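Local coordinates for chain length determinant protein (Shigella flexneri, PDB 4ZM1) that probably sets the modal length of lipopolysaccharide O-antigen chains as a membrane-anchored polysaccharide co-polymerase acting in the periplasm, at residues Y101-D106 / H225-V230. Numbering follows the deposited sequence.
Sequences YIQQVD and HAYRYV
The carboxylate of D106 meets two aromatic side chains of the loop leading into strand 228-229, one with each oxygen. OD2 sits over one face of the H225 imidazole, offset toward the rim, with H225 CE1 3.3 Å away. OD1 instead approaches the edge of the Y227 ring near its plane, 3.4 Å from Y227 CE2. The carboxylate stands steeply to both rings, 70° from the imidazole plane and 84° from the phenol plane. None of these approaches is a hydrogen bond: the acid meets C-H groups at the tyrosine and a ring face at the histidine. A protonated H225 would probably stabilise the carboxylate electrostatically. With chi1 at -171°, CG of D106 is turned anti to its main-chain nitrogen, which carries the acid off the helix toward the loop 225-227. One helical turn earlier, I102 meets the phenol ends of two tyrosines. Its CG2 methyl packs 3.7 Å from Y227 CZ, the two side chains crossing nearly perpendicularly. Y229 comes from the opposite direction, its hydroxyl end lying against the CG2 and CD1 methyls, and I102 CD1 reaches 3.8 Å from Y229 CE1. The tyrosines also pack on each other, Y227 CE1 lying 3.6 Å above one face of the Y229 ring. Outside the two segments, the Y227 ring meets that of F49 on helix 38-61, its side chain touches I12 of strand 6-13, and its carbonyl oxygen accepts a hydrogen bond from Q19. R228 and V230 make backbone hydrogen bonds to T13 and I11. The contact thus joins the loop 225-227 and the short strand 228-229, outermost in this chain's antiparallel sheet, to the early turns of the long helix 91-160, within the α/β base domain characteristic of Wzz polysaccharide co-polymerases, from which that helix extends.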
loop_
_atom_site.group_PDB
_atom_site.type_symbol
_atom_site.label_atom_id
_atom_site.label_comp_id
_atom_site.label_asym_id
_atom_site.label_seq_id
_atom_site.Cartn_x
_atom_site.Cartn_y
_atom_site.Cartn_z
ATOM N N TYR B 101 32.382 -8.134 7.322
ATOM C CA TYR B 101 31.899 -7.014 6.513
ATOM C C TYR B 101 30.451 -7.230 6.068
ATOM O O TYR B 101 29.663 -6.286 6.177
ATOM C CB TYR B 101 32.821 -6.719 5.318
ATOM C CG TYR B 101 34.106 -6.010 5.711
ATOM C CD1 TYR B 101 34.096 -4.950 6.615
ATOM C CD2 TYR B 101 35.326 -6.367 5.142
ATOM C CE1 TYR B 101 35.275 -4.299 6.985
ATOM C CE2 TYR B 101 36.513 -5.718 5.499
ATOM C CZ TYR B 101 36.483 -4.685 6.422
ATOM O OH TYR B 101 37.658 -4.054 6.773
ATOM N N ILE B 102 30.071 -8.471 5.674
ATOM C CA ILE B 102 28.679 -8.781 5.289
ATOM C C ILE B 102 27.732 -8.527 6.491
ATOM O O ILE B 102 26.683 -7.890 6.316
ATOM C CB ILE B 102 28.525 -10.224 4.721
ATOM C CG1 ILE B 102 29.167 -10.316 3.319
ATOM C CG2 ILE B 102 27.035 -10.635 4.667
ATOM C CD1 ILE B 102 29.340 -11.690 2.794
ATOM N N GLN B 103 28.136 -8.988 7.696
ATOM C CA GLN B 103 27.394 -8.828 8.947
ATOM C C GLN B 103 27.329 -7.349 9.371
ATOM O O GLN B 103 26.298 -6.903 9.879
ATOM C CB GLN B 103 28.025 -9.692 10.067
ATOM C CG GLN B 103 27.241 -9.735 11.393
ATOM C CD GLN B 103 26.036 -10.667 11.440
ATOM O OE1 GLN B 103 25.473 -11.092 10.412
ATOM N NE2 GLN B 103 25.572 -10.953 12.652
ATOM N N GLN B 104 28.425 -6.592 9.143
ATOM C CA GLN B 104 28.539 -5.158 9.441
ATOM C C GLN B 104 27.515 -4.374 8.605
ATOM O O GLN B 104 26.772 -3.565 9.162
ATOM C CB GLN B 104 29.978 -4.683 9.151
ATOM C CG GLN B 104 30.285 -3.232 9.523
ATOM C CD GLN B 104 31.739 -2.896 9.281
ATOM O OE1 GLN B 104 32.656 -3.455 9.901
ATOM N NE2 GLN B 104 31.980 -1.952 8.389
ATOM N N VAL B 105 27.452 -4.660 7.284
ATOM C CA VAL B 105 26.527 -4.039 6.337
ATOM C C VAL B 105 25.102 -4.387 6.763
ATOM O O VAL B 105 24.284 -3.471 6.874
ATOM C CB VAL B 105 26.841 -4.420 4.861
ATOM C CG1 VAL B 105 25.703 -4.026 3.919
ATOM C CG2 VAL B 105 28.156 -3.782 4.406
ATOM N N ASP B 106 24.840 -5.671 7.101
ATOM C CA ASP B 106 23.524 -6.136 7.559
ATOM C C ASP B 106 23.057 -5.378 8.812
ATOM O O ASP B 106 21.895 -4.964 8.860
ATOM C CB ASP B 106 23.519 -7.656 7.819
ATOM C CG ASP B 106 22.132 -8.242 8.087
ATOM O OD1 ASP B 106 21.213 -8.035 7.237
ATOM O OD2 ASP B 106 21.968 -8.936 9.122
ATOM N N HIS B 225 15.879 -9.407 7.804
ATOM C CA HIS B 225 17.221 -9.418 7.249
ATOM C C HIS B 225 17.051 -9.038 5.773
ATOM O O HIS B 225 16.008 -9.328 5.175
ATOM C CB HIS B 225 17.922 -10.777 7.481
ATOM C CG HIS B 225 18.673 -10.875 8.790
ATOM N ND1 HIS B 225 19.808 -11.676 8.916
ATOM C CD2 HIS B 225 18.442 -10.266 9.982
ATOM C CE1 HIS B 225 20.213 -11.531 10.171
ATOM N NE2 HIS B 225 19.427 -10.689 10.849
ATOM N N ALA B 226 18.028 -8.310 5.221
ATOM C CA ALA B 226 17.928 -7.706 3.904
ATOM C C ALA B 226 18.487 -8.537 2.808
ATOM O O ALA B 226 18.429 -8.150 1.653
ATOM C CB ALA B 226 18.635 -6.366 3.919
ATOM N N TYR B 227 19.070 -9.645 3.148
ATOM C CA TYR B 227 19.723 -10.505 2.176
ATOM C C TYR B 227 19.546 -11.953 2.582
ATOM O O TYR B 227 19.189 -12.261 3.724
ATOM C CB TYR B 227 21.234 -10.122 2.095
ATOM C CG TYR B 227 22.069 -10.654 3.236
ATOM C CD1 TYR B 227 22.828 -11.805 3.086
ATOM C CD2 TYR B 227 22.067 -10.030 4.480
ATOM C CE1 TYR B 227 23.560 -12.332 4.144
ATOM C CE2 TYR B 227 22.826 -10.527 5.539
ATOM C CZ TYR B 227 23.578 -11.675 5.365
ATOM O OH TYR B 227 24.325 -12.157 6.423
ATOM N N ARG B 228 19.927 -12.829 1.671
ATOM C CA ARG B 228 19.962 -14.263 1.843
ATOM C C ARG B 228 21.304 -14.753 1.309
ATOM O O ARG B 228 21.761 -14.235 0.284
ATOM C CB ARG B 228 18.787 -14.908 1.095
ATOM C CG ARG B 228 18.706 -16.407 1.281
ATOM C CD ARG B 228 17.533 -17.059 0.580
ATOM N NE ARG B 228 17.602 -17.090 -0.888
ATOM C CZ ARG B 228 18.235 -18.017 -1.607
ATOM N NH1 ARG B 228 18.977 -18.943 -1.008
ATOM N NH2 ARG B 228 18.185 -17.987 -2.932
ATOM N N TYR B 229 21.944 -15.718 1.987
ATOM C CA TYR B 229 23.173 -16.318 1.476
ATOM C C TYR B 229 22.833 -17.429 0.500
ATOM O O TYR B 229 22.046 -18.322 0.834
ATOM C CB TYR B 229 24.034 -16.929 2.603
ATOM C CG TYR B 229 25.091 -16.045 3.224
ATOM C CD1 TYR B 229 26.218 -15.662 2.508
ATOM C CD2 TYR B 229 25.016 -15.679 4.566
ATOM C CE1 TYR B 229 27.223 -14.883 3.096
ATOM C CE2 TYR B 229 26.016 -14.909 5.170
ATOM C CZ TYR B 229 27.131 -14.522 4.439
ATOM O OH TYR B 229 28.131 -13.780 5.057
ATOM N N VAL B 230 23.437 -17.402 -0.686
ATOM C CA VAL B 230 23.328 -18.493 -1.661
ATOM C C VAL B 230 24.539 -19.382 -1.367
ATOM O O VAL B 230 24.434 -20.613 -1.361
ATOM C CB VAL B 230 23.260 -17.999 -3.136
ATOM C CG1 VAL B 230 23.383 -19.162 -4.114
ATOM C CG2 VAL B 230 21.980 -17.224 -3.402
#